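Local coordinates for putative exported protein (Bacteroides fragilis NCTC 9343, PDB 3IEE) that is of unknown function but is an all-helical, probably exported protein and possibly a lipoprotein, at residues L37-M40 and V41-K44; V49-Y52 and M53-K56; A109-D112 and T113-Y117; L129-V132 and N133-L136; G251-D255 and A256-M260. One frame throughout, in Å; residues are numbered along the deposited sequence.

Contact 1 (L37-M40 and V41-K44); sequences LKDM and VKEK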
loop_
_atom_site.group_PDB
_atom_site.type_symbol
_atom_site.label_atom_id
_atom_site.label_comp_id
_atom_site.label_asym_id
_atom_site.label_seq_id
_atom_site.Cartn_x
_atom_site.Cartn_y
_atom_site.Cartn_z
ATOM N N LEU A 37 7.465 2.495 -2.483
ATOM C CA LEU A 37 6.064 2.866 -2.651
ATOM C C LEU A 37 5.466 3.539 -1.406
ATOM O O LEU A 37 4.552 4.360 -1.491
ATOM C CB LEU A 37 5.296 1.601 -3.039
ATOM C CG LEU A 37 5.688 1.102 -4.433
ATOM C CD1 LEU A 37 5.142 -0.311 -4.674
ATOM C CD2 LEU A 37 5.202 2.044 -5.544
ATOM N N LYS A 38 5.961 3.149 -0.247
ATOM C CA LYS A 38 5.628 3.835 1.017
ATOM C C LYS A 38 6.023 5.297 0.919
ATOM O O LYS A 38 5.239 6.165 1.297
ATOM C CB LYS A 38 6.279 3.122 2.207
ATOM C CG LYS A 38 6.112 3.847 3.508
ATOM C CD LYS A 38 6.732 3.129 4.666
ATOM C CE LYS A 38 6.572 3.941 5.951
ATOM N NZ LYS A 38 7.636 3.556 6.922
ATOM N N ASP A 39 7.214 5.555 0.389
ATOM C CA ASP A 39 7.792 6.886 0.290
ATOM C C ASP A 39 7.158 7.741 -0.808
ATOM O O ASP A 39 6.971 8.953 -0.623
ATOM C CB ASP A 39 9.288 6.760 -0.035
ATOM C CG ASP A 39 10.154 7.641 0.784
ATOM O OD1 ASP A 39 9.748 7.984 1.907
ATOM O OD2 ASP A 39 11.279 7.990 0.299
HETATM N N MSE A 40 6.860 7.122 -1.955
HETATM C CA MSE A 40 6.381 7.795 -3.165
HETATM C C MSE A 40 4.892 8.090 -3.174
HETATM O O MSE A 40 4.491 9.027 -3.852
HETATM C CB MSE A 40 6.727 7.018 -4.429
HETATM C CG MSE A 40 8.210 6.946 -4.696
HETATM SE SE MSE A 40 8.953 8.744 -5.071
HETATM C CE MSE A 40 9.603 9.273 -3.297
ATOM N N VAL A 41 4.112 7.256 -2.493
ATOM C CA VAL A 41 2.699 7.540 -2.225
ATOM C C VAL A 41 2.460 7.490 -0.723
ATOM O O VAL A 41 2.104 6.446 -0.179
ATOM C CB VAL A 41 1.749 6.582 -2.963
ATOM C CG1 VAL A 41 0.286 7.104 -2.829
ATOM C CG2 VAL A 41 2.159 6.384 -4.391
ATOM N N LYS A 42 2.734 8.600 -0.065
ATOM C CA LYS A 42 2.427 8.759 1.359
ATOM C C LYS A 42 0.977 9.246 1.429
ATOM O O LYS A 42 0.726 10.428 1.293
ATOM C CB LYS A 42 3.366 9.788 2.030
ATOM C CG LYS A 42 4.860 9.429 2.122
ATOM C CD LYS A 42 5.708 10.628 2.627
ATOM C CE LYS A 42 7.228 10.390 2.517
ATOM N NZ LYS A 42 8.012 11.670 2.655
ATOM N N GLU A 43 0.033 8.329 1.655
ATOM C CA GLU A 43 -1.375 8.668 1.406
ATOM C C GLU A 43 -1.853 9.854 2.262
ATOM O O GLU A 43 -2.609 10.681 1.799
ATOM C CB GLU A 43 -2.281 7.477 1.665
ATOM C CG GLU A 43 -2.079 6.250 0.740
ATOM C CD GLU A 43 -0.797 5.431 0.992
ATOM O OE1 GLU A 43 -0.094 5.548 2.062
ATOM O OE2 GLU A 43 -0.536 4.622 0.086
ATOM N N LYS A 44 -1.458 9.899 3.537
ATOM C CA LYS A 44 -1.872 11.047 4.362
ATOM C C LYS A 44 -1.282 12.404 3.893
ATOM O O LYS A 44 -1.963 13.444 4.019
ATOM C CB LYS A 44 -1.628 10.767 5.857
ATOM C CG LYS A 44 -2.820 9.984 6.490
ATOM C CD LYS A 44 -2.523 9.536 7.937
ATOM C CE LYS A 44 -3.067 10.455 8.985
ATOM N NZ LYS A 44 -2.780 9.854 10.329
HETATM O O HOH W 1 3.217 11.083 -1.776
#
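Val-41 and Lys-42 follow the last turn of helix 17-40 in a tight helix-to-helix link of an all-helical fold. Val-41 is the first residue after that helix to leave helical backbone angles. Lys-42 already sits at the N-cap position of helix 43-56. Val-41 N still donates to Leu-37 O at 3.1 Å. The donor lies above the carbonyl plane of Leu-37, 38° out of it. Val-41 is buried, and its CG2 rests 3.4 Å from Met-40 C. Beyond the two segments its side chain meets Leu-100 of helix 87-119 and Ser-141 of helix 123-162. Two carbonyls of this turn, Leu-37 O and Val-41 O, also accept from Lys-144 NZ, which ties the link to helix 123-162.

Lys-42 runs back along the turn. Its CG is anti to the carbonyl carbon (chi1 -66°) and the chain is extended beyond, which lays its methylenes past the carbonyls of Lys-38 and Asp-39. CG lies 3.4 Å from Lys-38 O. The side chain of Asp-39 runs beside it and points the same way. Lys-42 CE packs 3.5 Å from Asp-39 OD1. The ammonium lies farther off, beyond a salt bridge, and its place is less certain. One water spans the break between the helices: it donates to Met-40 O at 3.2 Å and accepts from Lys-42 N at 3.1 Å.

Contact 2 (V49-Y52 and M53-K56); sequences VLDY and MEQK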
loop_
_atom_site.group_PDB
_atom_site.type_symbol
_atom_site.label_atom_id
_atom_site.label_comp_id
_atom_site.label_asym_id
_atom_site.label_seq_id
_atom_site.Cartn_x
_atom_site.Cartn_y
_atom_site.Cartn_z
ATOM N N VAL A 49 -2.111 17.559 0.914
ATOM C CA VAL A 49 -1.920 18.450 -0.221
ATOM C C VAL A 49 -3.298 18.819 -0.803
ATOM O O VAL A 49 -3.579 19.990 -1.027
ATOM C CB VAL A 49 -0.943 17.861 -1.282
ATOM C CG1 VAL A 49 -0.956 18.667 -2.542
ATOM C CG2 VAL A 49 0.497 17.737 -0.702
ATOM N N LEU A 50 -4.146 17.813 -1.035
ATOM C CA LEU A 50 -5.468 18.054 -1.612
ATOM C C LEU A 50 -6.363 18.884 -0.673
ATOM O O LEU A 50 -7.115 19.766 -1.108
ATOM C CB LEU A 50 -6.150 16.733 -1.954
ATOM C CG LEU A 50 -5.533 15.911 -3.109
ATOM C CD1 LEU A 50 -6.195 14.501 -3.060
ATOM C CD2 LEU A 50 -5.742 16.584 -4.493
ATOM N N ASP A 51 -6.275 18.599 0.616
ATOM C CA ASP A 51 -7.046 19.346 1.617
ATOM C C ASP A 51 -6.640 20.832 1.614
ATOM O O ASP A 51 -7.508 21.712 1.676
ATOM C CB ASP A 51 -6.817 18.771 3.002
ATOM C CG ASP A 51 -7.614 17.493 3.276
ATOM O OD1 ASP A 51 -8.590 17.233 2.581
ATOM O OD2 ASP A 51 -7.274 16.806 4.255
ATOM N N TYR A 52 -5.342 21.091 1.602
ATOM C CA TYR A 52 -4.799 22.460 1.495
ATOM C C TYR A 52 -5.233 23.135 0.207
ATOM O O TYR A 52 -5.671 24.285 0.214
ATOM C CB TYR A 52 -3.271 22.477 1.594
ATOM C CG TYR A 52 -2.671 23.898 1.506
ATOM C CD1 TYR A 52 -2.817 24.814 2.549
ATOM C CD2 TYR A 52 -2.077 24.349 0.339
ATOM C CE1 TYR A 52 -2.319 26.096 2.448
ATOM C CE2 TYR A 52 -1.560 25.606 0.230
ATOM C CZ TYR A 52 -1.704 26.505 1.263
ATOM O OH TYR A 52 -1.161 27.768 1.169
HETATM N N MSE A 53 -5.119 22.445 -0.919
HETATM C CA MSE A 53 -5.652 22.993 -2.167
HETATM C C MSE A 53 -7.104 23.436 -2.025
HETATM O O MSE A 53 -7.435 24.571 -2.382
HETATM C CB MSE A 53 -5.475 22.003 -3.347
HETATM C CG MSE A 53 -4.047 21.833 -3.761
HETATM SE SE MSE A 53 -3.757 20.430 -5.031
HETATM C CE MSE A 53 -4.456 21.301 -6.618
ATOM N N GLU A 54 -7.962 22.562 -1.484
ATOM C CA GLU A 54 -9.383 22.887 -1.297
ATOM C C GLU A 54 -9.548 24.114 -0.393
ATOM O O GLU A 54 -10.298 25.044 -0.701
ATOM C CB GLU A 54 -10.155 21.746 -0.626
ATOM C CG GLU A 54 -10.317 20.479 -1.436
ATOM C CD GLU A 54 -10.853 19.266 -0.590
ATOM O OE1 GLU A 54 -10.683 19.228 0.664
ATOM O OE2 GLU A 54 -11.454 18.347 -1.205
ATOM N N GLN A 55 -8.860 24.087 0.738
ATOM C CA GLN A 55 -9.003 25.164 1.722
ATOM C C GLN A 55 -8.497 26.496 1.195
ATOM O O GLN A 55 -9.146 27.521 1.417
ATOM C CB GLN A 55 -8.276 24.798 3.018
ATOM C CG GLN A 55 -8.539 25.770 4.140
ATOM C CD GLN A 55 -10.020 26.078 4.314
ATOM O OE1 GLN A 55 -10.434 27.267 4.273
ATOM N NE2 GLN A 55 -10.840 25.018 4.509
ATOM N N LYS A 56 -7.347 26.487 0.507
ATOM C CA LYS A 56 -6.728 27.708 -0.038
ATOM C C LYS A 56 -7.612 28.414 -1.067
ATOM O O LYS A 56 -7.496 29.621 -1.306
ATOM C CB LYS A 56 -5.339 27.369 -0.615
ATOM C CG LYS A 56 -4.449 28.557 -0.966
ATOM C CD LYS A 56 -4.127 29.463 0.214
ATOM C CE LYS A 56 -3.057 30.506 -0.143
ATOM N NZ LYS A 56 -2.725 31.462 0.996
HETATM O O HOH W 2 -10.231 20.928 2.691
HETATM O O HOH W 3 -1.462 29.328 3.188
#
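Asp-51 O is gripped twice. Gln-55 N donates to it at 2.9 Å, and a water donates to it at 3.0 Å. The same water donates to Glu-54 OE1 at 2.7 Å and so ties the Glu-54 side chain to the backbone one turn back. The carboxylates of Asp-51 and Glu-54 lie side by side and point the same way, with their planes 32° apart. Their nearest oxygens, Asp-51 OD1 and Glu-54 OE1, are 3.5 Å apart. The likely repulsion is probably eased by outside partners. Asp-51 OD2 forms a salt bridge with Lys-192. Glu-54 OE2 probably pairs with Tyr-134 OH, at a separation too short to be taken literally.

Tyr-52 and Lys-56 form the other polar flank. The Tyr-52 ring has CG anti to the backbone N (chi1 -179°), which swings it forward along the helix beside Lys-56. Lys-56 CB sits over one ring face, offset toward the rim. Lys-56 CD reaches 3.5 Å from Tyr-52 OH. A water in the ring plane joins that hydroxyl to Lys-56 NZ, though its bond to the amine is weak. Lys-56 NZ also donates to Pro-60 O.

On the buried side, the selenium of Met-53 lies 4.1 Å from Val-49 CG1. Phe-111 of helix 87-119 packs on both residues. One buried and one polar side are typical of an amphipathic helix in a helical bundle.

Contact 3 (A109-D112 and T113-Y117); sequences ANFD and TYLSY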
loop_
_atom_site.group_PDB
_atom_site.type_symbol
_atom_site.label_atom_id
_atom_site.label_comp_id
_atom_site.label_asym_id
_atom_site.label_seq_id
_atom_site.Cartn_x
_atom_site.Cartn_y
_atom_site.Cartn_z
ATOM N N ALA A 109 3.938 19.390 -9.713
ATOM C CA ALA A 109 3.930 20.553 -10.643
ATOM C C ALA A 109 2.587 21.314 -10.625
ATOM O O ALA A 109 2.551 22.573 -10.559
ATOM C CB ALA A 109 4.265 20.108 -12.066
ATOM N N ASN A 110 1.495 20.559 -10.699
ATOM C CA ASN A 110 0.147 21.117 -10.722
ATOM C C ASN A 110 -0.201 21.889 -9.462
ATOM O O ASN A 110 -0.999 22.823 -9.521
ATOM C CB ASN A 110 -0.916 20.024 -10.906
ATOM C CG ASN A 110 -0.960 19.476 -12.305
ATOM O OD1 ASN A 110 -0.360 20.021 -13.231
ATOM N ND2 ASN A 110 -1.688 18.393 -12.471
ATOM N N PHE A 111 0.339 21.463 -8.325
ATOM C CA PHE A 111 0.120 22.175 -7.053
ATOM C C PHE A 111 0.638 23.605 -7.136
ATOM O O PHE A 111 -0.054 24.539 -6.755
ATOM C CB PHE A 111 0.800 21.395 -5.901
ATOM C CG PHE A 111 0.701 22.073 -4.565
ATOM C CD1 PHE A 111 -0.505 22.189 -3.934
ATOM C CD2 PHE A 111 1.828 22.573 -3.939
ATOM C CE1 PHE A 111 -0.613 22.812 -2.709
ATOM C CE2 PHE A 111 1.738 23.186 -2.687
ATOM C CZ PHE A 111 0.508 23.291 -2.075
ATOM N N ASP A 112 1.854 23.778 -7.659
ATOM C CA ASP A 112 2.422 25.106 -7.830
ATOM C C ASP A 112 1.576 25.963 -8.788
ATOM O O ASP A 112 1.241 27.106 -8.507
ATOM C CB ASP A 112 3.855 24.990 -8.372
ATOM C CG ASP A 112 4.827 24.310 -7.387
ATOM O OD1 ASP A 112 4.521 24.160 -6.192
ATOM O OD2 ASP A 112 5.924 23.916 -7.832
ATOM N N THR A 113 1.211 25.394 -9.922
ATOM C CA THR A 113 0.396 26.109 -10.903
ATOM C C THR A 113 -0.967 26.514 -10.338
ATOM O O THR A 113 -1.487 27.602 -10.630
ATOM C CB THR A 113 0.213 25.256 -12.171
ATOM O OG1 THR A 113 1.498 24.757 -12.562
ATOM C CG2 THR A 113 -0.400 26.125 -13.327
ATOM N N TYR A 114 -1.539 25.635 -9.530
ATOM C CA TYR A 114 -2.837 25.885 -8.881
ATOM C C TYR A 114 -2.780 27.138 -7.992
ATOM O O TYR A 114 -3.677 27.986 -8.017
ATOM C CB TYR A 114 -3.206 24.672 -8.025
ATOM C CG TYR A 114 -4.419 24.841 -7.178
ATOM C CD1 TYR A 114 -5.673 24.660 -7.705
ATOM C CD2 TYR A 114 -4.313 25.184 -5.828
ATOM C CE1 TYR A 114 -6.814 24.783 -6.916
ATOM C CE2 TYR A 114 -5.434 25.318 -5.022
ATOM C CZ TYR A 114 -6.702 25.141 -5.586
ATOM O OH TYR A 114 -7.849 25.275 -4.837
ATOM N N LEU A 115 -1.700 27.240 -7.224
ATOM C CA LEU A 115 -1.513 28.356 -6.308
ATOM C C LEU A 115 -1.376 29.643 -7.123
ATOM O O LEU A 115 -1.862 30.699 -6.711
ATOM C CB LEU A 115 -0.289 28.112 -5.422
ATOM C CG LEU A 115 -0.472 26.990 -4.373
ATOM C CD1 LEU A 115 0.776 26.788 -3.562
ATOM C CD2 LEU A 115 -1.652 27.278 -3.476
ATOM N N SER A 116 -0.743 29.560 -8.290
ATOM C CA SER A 116 -0.583 30.751 -9.129
ATOM C C SER A 116 -1.895 31.189 -9.795
ATOM O O SER A 116 -2.154 32.393 -9.921
ATOM C CB SER A 116 0.517 30.536 -10.152
ATOM O OG SER A 116 1.713 30.137 -9.495
ATOM N N TYR A 117 -2.722 30.238 -10.218
ATOM C CA TYR A 117 -4.085 30.580 -10.691
ATOM C C TYR A 117 -4.872 31.310 -9.584
ATOM O O TYR A 117 -5.530 32.317 -9.847
ATOM C CB TYR A 117 -4.876 29.328 -11.103
ATOM C CG TYR A 117 -4.586 28.800 -12.487
ATOM C CD1 TYR A 117 -4.424 29.673 -13.558
ATOM C CD2 TYR A 117 -4.490 27.423 -12.727
ATOM C CE1 TYR A 117 -4.152 29.205 -14.823
ATOM C CE2 TYR A 117 -4.217 26.937 -14.001
ATOM C CZ TYR A 117 -4.053 27.841 -15.045
ATOM O OH TYR A 117 -3.796 27.412 -16.324
HETATM O O HOH W 4 1.213 22.355 -14.004
HETATM O O HOH W 5 2.787 28.799 -7.446
#
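Leu-115 lays its CD1 methyl over one face of the Phe-111 ring. The methyl is 4.1 Å from the ring centroid and 26° off the ring normal, a CH-pi contact. It sits toward the rim, where Phe-111 CZ and Leu-115 CD1 are 3.8 Å apart. The torsions bring the two together. Phe-111 has CG anti to the backbone N (chi1 177°), which stands the ring out from the helix. Leu-115 has CG anti to its carbonyl carbon (chi1 -70°) and leans back a turn, over Phe-111 O, to put CD1 on the ring. Tyr-52 of helix 43-56 and Val-66 of a loop also touch Phe-111, so the pair belongs to the seam with helix 43-56.

Both segments lie on the long helix 87-119 of this helical bundle. Its i to i+4 backbone bonds run without a break here, from Thr-113 N to Ala-109 O through to Ser-116 N to Asp-112 O. Tyr-114 sends its ring away from this contact, and its hydroxyl bonds to Met-53 O.

The other side is wetter. Thr-113 OG1 comes 3.1 Å from Ala-109 O, though which acceptor takes its proton is not settled. A water 2.8 Å from Thr-113 OG1 donates to Asn-110 OD1 at 2.9 Å. A second water may bridge Asp-112 O and Ser-116 OG, but Ser-116 is modelled in two conformers and the link is doubtful. The amide nitrogen of Asn-110 points to Asn-133 OD1 of helix 123-162, and that bond fixes the rotation of the amide.

Contact 4 (L129-V132 and N133-L136); sequences LLDV and NYQL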
loop_
_atom_site.group_PDB
_atom_site.type_symbol
_atom_site.label_atom_id
_atom_site.label_comp_id
_atom_site.label_asym_id
_atom_site.label_seq_id
_atom_site.Cartn_x
_atom_site.Cartn_y
_atom_site.Cartn_z
ATOM N N LEU A 129 -7.641 22.323 -12.268
ATOM C CA LEU A 129 -6.377 21.728 -11.821
ATOM C C LEU A 129 -6.532 20.946 -10.501
ATOM O O LEU A 129 -5.861 19.928 -10.310
ATOM C CB LEU A 129 -5.284 22.791 -11.697
ATOM C CG LEU A 129 -3.881 22.441 -12.175
ATOM C CD1 LEU A 129 -3.856 21.753 -13.566
ATOM C CD2 LEU A 129 -3.027 23.671 -12.171
ATOM N N LEU A 130 -7.452 21.364 -9.635
ATOM C CA LEU A 130 -7.754 20.596 -8.429
ATOM C C LEU A 130 -8.357 19.271 -8.847
ATOM O O LEU A 130 -7.965 18.211 -8.359
ATOM C CB LEU A 130 -8.700 21.361 -7.484
ATOM C CG LEU A 130 -9.179 20.678 -6.198
ATOM C CD1 LEU A 130 -8.029 20.056 -5.416
ATOM C CD2 LEU A 130 -9.987 21.586 -5.275
ATOM N N ASP A 131 -9.305 19.327 -9.784
ATOM C CA ASP A 131 -9.953 18.093 -10.242
ATOM C C ASP A 131 -8.946 17.151 -10.919
ATOM O O ASP A 131 -8.997 15.947 -10.718
ATOM C CB ASP A 131 -11.144 18.389 -11.157
ATOM C CG ASP A 131 -12.349 18.964 -10.411
ATOM O OD1 ASP A 131 -12.493 18.759 -9.189
ATOM O OD2 ASP A 131 -13.183 19.631 -11.081
ATOM N N VAL A 132 -8.031 17.697 -11.690
ATOM C CA VAL A 132 -6.965 16.892 -12.271
ATOM C C VAL A 132 -6.119 16.229 -11.194
ATOM O O VAL A 132 -5.718 15.068 -11.318
ATOM C CB VAL A 132 -6.060 17.747 -13.126
ATOM C CG1 VAL A 132 -4.784 17.073 -13.442
ATOM C CG2 VAL A 132 -6.795 18.173 -14.442
ATOM N N ASN A 133 -5.831 16.945 -10.117
ATOM C CA ASN A 133 -5.030 16.360 -9.046
ATOM C C ASN A 133 -5.750 15.297 -8.247
ATOM O O ASN A 133 -5.098 14.351 -7.803
ATOM C CB ASN A 133 -4.419 17.440 -8.125
ATOM C CG ASN A 133 -3.004 17.845 -8.542
ATOM O OD1 ASN A 133 -2.594 17.662 -9.686
ATOM N ND2 ASN A 133 -2.250 18.422 -7.610
ATOM N N TYR A 134 -7.081 15.383 -8.098
ATOM C CA TYR A 134 -7.810 14.271 -7.501
ATOM C C TYR A 134 -7.606 13.007 -8.341
ATOM O O TYR A 134 -7.372 11.929 -7.793
ATOM C CB TYR A 134 -9.302 14.528 -7.353
ATOM C CG TYR A 134 -9.707 15.538 -6.301
ATOM C CD1 TYR A 134 -9.310 15.406 -4.956
ATOM C CD2 TYR A 134 -10.558 16.586 -6.651
ATOM C CE1 TYR A 134 -9.706 16.339 -4.000
ATOM C CE2 TYR A 134 -10.970 17.530 -5.706
ATOM C CZ TYR A 134 -10.549 17.395 -4.391
ATOM O OH TYR A 134 -11.021 18.344 -3.494
ATOM N N GLN A 135 -7.690 13.144 -9.662
ATOM C CA GLN A 135 -7.480 12.011 -10.571
ATOM C C GLN A 135 -6.045 11.452 -10.555
ATOM O O GLN A 135 -5.861 10.242 -10.605
ATOM C CB GLN A 135 -7.873 12.391 -12.008
ATOM C CG GLN A 135 -7.807 11.213 -13.003
ATOM C CD GLN A 135 -8.736 10.070 -12.598
ATOM O OE1 GLN A 135 -9.875 10.310 -12.213
ATOM N NE2 GLN A 135 -8.240 8.835 -12.654
ATOM N N LEU A 136 -5.044 12.327 -10.514
ATOM C CA LEU A 136 -3.636 11.898 -10.397
ATOM C C LEU A 136 -3.397 11.163 -9.094
ATOM O O LEU A 136 -2.655 10.150 -9.071
ATOM C CB LEU A 136 -2.665 13.101 -10.520
ATOM C CG LEU A 136 -2.530 13.687 -11.937
ATOM C CD1 LEU A 136 -1.790 14.973 -11.945
ATOM C CD2 LEU A 136 -1.808 12.648 -12.850
#
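Leu-130 and Tyr-134 pack one turn apart on helix 123-162, the longest helix of the bundle. They form the tight part of this contact. The Leu-130 CD1 methyl lies over one face of the Tyr-134 ring, 4.2 Å from its centroid and 27° off the normal, a CH-pi contact. Leu-130 CG is nearer still to a single ring atom, 3.7 Å from Tyr-134 CE2. Leu-130 CD2 reaches past the ring carbons to 3.8 Å from Tyr-134 OH. Tyr-134 has CG anti to the carbonyl carbon (chi1 -71°), which leans the ring back toward the preceding turn and over Leu-130. The pair faces helix 43-56. Met-53 and Glu-54 touch Leu-130, and Leu-50 touches Tyr-134.

Asn-133 is buried beside them. Its ND2 donates to Phe-107 O, and its OD1 is taken up by Asn-110. Both partners lie on helix 87-119, so the amide can hardly turn over. Val-132 and Leu-136 lie against the same helix, where both touch Asn-110. They run alongside each other and point the same way, with Val-132 CG1 4.0 Å from Leu-136 CD1.

The looser side is that of Asp-131, which is exposed. Its backbone bond is long, with Gln-135 N 3.3 Å from Asp-131 O. The bond one residue earlier, Tyr-134 N to Leu-130 O, is 3.0 Å. The Asp-131 carboxylate plane is turned 33° from the Tyr-134 ring plane, and Asp-131 OD1 meets the ring edge in plane, 3.9 Å from Tyr-134 CD2.

Contact 5 (G251-D255 and A256-M260); sequences GEYSD and ADYDM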
loop_
_atom_site.group_PDB
_atom_site.type_symbol
_atom_site.label_atom_id
_atom_site.label_comp_id
_atom_site.label_asym_id
_atom_site.label_seq_id
_atom_site.Cartn_x
_atom_site.Cartn_y
_atom_site.Cartn_z
ATOM N N GLY A 251 -20.145 6.859 6.794
ATOM C CA GLY A 251 -20.321 7.495 5.472
ATOM C C GLY A 251 -19.181 8.389 4.965
ATOM O O GLY A 251 -19.301 9.032 3.895
ATOM N N GLU A 252 -18.111 8.493 5.751
ATOM C CA GLU A 252 -16.977 9.336 5.452
ATOM C C GLU A 252 -15.708 8.816 6.125
ATOM O O GLU A 252 -15.729 8.314 7.256
ATOM C CB GLU A 252 -17.237 10.790 5.892
ATOM C CG GLU A 252 -16.292 11.749 5.209
ATOM C CD GLU A 252 -16.497 13.214 5.564
ATOM O OE1 GLU A 252 -17.635 13.648 5.837
ATOM O OE2 GLU A 252 -15.490 13.957 5.504
ATOM N N TYR A 253 -14.591 8.980 5.436
ATOM C CA TYR A 253 -13.253 8.816 6.001
ATOM C C TYR A 253 -13.039 9.701 7.251
ATOM O O TYR A 253 -13.549 10.831 7.302
ATOM C CB TYR A 253 -12.222 9.261 4.923
ATOM C CG TYR A 253 -10.798 9.305 5.441
ATOM C CD1 TYR A 253 -10.011 8.186 5.423
ATOM C CD2 TYR A 253 -10.273 10.461 6.014
ATOM C CE1 TYR A 253 -8.717 8.195 5.881
ATOM C CE2 TYR A 253 -8.991 10.468 6.503
ATOM C CZ TYR A 253 -8.225 9.351 6.444
ATOM O OH TYR A 253 -6.954 9.331 6.947
ATOM N N SER A 254 -12.303 9.197 8.243
ATOM C CA SER A 254 -11.730 10.087 9.251
ATOM C C SER A 254 -10.310 9.628 9.576
ATOM O O SER A 254 -9.984 8.448 9.525
ATOM C CB SER A 254 -12.629 10.166 10.488
ATOM O OG SER A 254 -12.405 9.075 11.378
ATOM N N ASP A 255 -9.429 10.580 9.869
ATOM C CA ASP A 255 -8.121 10.223 10.355
ATOM C C ASP A 255 -8.217 9.355 11.628
ATOM O O ASP A 255 -7.397 8.486 11.809
ATOM C CB ASP A 255 -7.310 11.500 10.651
ATOM C CG ASP A 255 -6.637 12.088 9.416
ATOM O OD1 ASP A 255 -6.584 11.459 8.333
ATOM O OD2 ASP A 255 -6.103 13.202 9.560
ATOM N N ALA A 256 -9.221 9.580 12.479
ATOM C CA ALA A 256 -9.332 8.777 13.723
ATOM C C ALA A 256 -9.546 7.289 13.363
ATOM O O ALA A 256 -9.005 6.385 14.022
ATOM C CB ALA A 256 -10.427 9.248 14.569
ATOM N N ASP A 257 -10.418 7.072 12.377
ATOM C CA ASP A 257 -10.689 5.708 11.891
ATOM C C ASP A 257 -9.440 5.112 11.244
ATOM O O ASP A 257 -9.092 3.962 11.531
ATOM C CB ASP A 257 -11.889 5.709 10.947
ATOM C CG ASP A 257 -13.224 5.879 11.694
ATOM O OD1 ASP A 257 -13.313 5.540 12.888
ATOM O OD2 ASP A 257 -14.192 6.338 11.080
ATOM N N TYR A 258 -8.746 5.890 10.407
ATOM C CA TYR A 258 -7.536 5.403 9.778
ATOM C C TYR A 258 -6.493 4.992 10.784
ATOM O O TYR A 258 -5.899 3.929 10.694
ATOM C CB TYR A 258 -6.946 6.433 8.817
ATOM C CG TYR A 258 -5.660 5.942 8.149
ATOM C CD1 TYR A 258 -5.689 5.116 7.009
ATOM C CD2 TYR A 258 -4.421 6.322 8.632
ATOM C CE1 TYR A 258 -4.525 4.713 6.392
ATOM C CE2 TYR A 258 -3.233 5.895 8.012
ATOM C CZ TYR A 258 -3.307 5.088 6.883
ATOM O OH TYR A 258 -2.114 4.643 6.312
ATOM N N ASP A 259 -6.298 5.863 11.773
ATOM C CA ASP A 259 -5.314 5.636 12.801
ATOM C C ASP A 259 -5.751 4.444 13.693
ATOM O O ASP A 259 -4.916 3.692 14.171
ATOM C CB ASP A 259 -5.161 6.904 13.617
ATOM C CG ASP A 259 -4.516 8.044 12.814
ATOM O OD1 ASP A 259 -3.928 7.812 11.700
ATOM O OD2 ASP A 259 -4.626 9.177 13.320
HETATM N N MSE A 260 -7.055 4.262 13.906
HETATM C CA MSE A 260 -7.514 3.092 14.653
HETATM C C MSE A 260 -7.103 1.821 13.900
HETATM O O MSE A 260 -6.564 0.863 14.487
HETATM C CB MSE A 260 -9.028 3.085 14.826
HETATM C CG MSE A 260 -9.524 1.958 15.665
HETATM SE SE MSE A 260 -11.489 2.066 15.774
HETATM C CE MSE A 260 -11.933 1.829 13.875
#
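Ser-254 caps the start of helix 255-268 with its side chain. Its OG stands between the backbone N and the carbonyl carbon (chi1 83°), and from there it accepts from Asp-257 N at 3.0 Å. This is an N-cap bond. Ser-254 O then accepts an i to i+4 bond from Tyr-258 N at 3.0 Å.

Tyr-253 has CG anti to the backbone N (chi1 173°), and its side chain crosses that of Tyr-258 obliquely. Tyr-258 has a similar first torsion (chi1 180°), which leads its ring away. Tyr-253 OH lies 3.4 Å from Tyr-258 CB. The same hydroxyl donates to Asp-255 OD1 at 2.6 Å, in the plane of the ring. That short bond spans the cap residue and holds the Asp-255 carboxylate beside the tyrosine. The ring of Tyr-189 from helix 169-189 meets that of Tyr-253, and Tyr-189 OH accepts from Ser-254 N.

Three aspartates follow the cap. Asp-259 OD1 makes a salt bridge with Lys-44, and Asp-257 OD1 makes one with Lys-250. Asp-255 and Asp-257 lie in the first turn, where their carboxylates probably interact well with the helix dipole, while the two lysines would offset the gathered negative charge.

In the fold
The contacts follow one another along the chain. Contact 1 joins helix 17-40 to helix 43-56, and contact 2 lies further along helix 43-56, with centres 18 Å apart. Contacts 2, 3 and 4 sit on helices 43-56, 87-119 and 123-162. Their centres are 11 Å apart in each pair, and all three pairs touch, so they form one three-helix cluster on one side of the chain's centre. Contact 5 starts helix 255-268 in the DUF3829-like C-terminal region, about 17 Å from contact 3 at the nearest atoms. It touches contact 1 through the Lys-44 to Asp-259 salt bridge, which joins that region to the DUF6845 region of this single-chain helical protein.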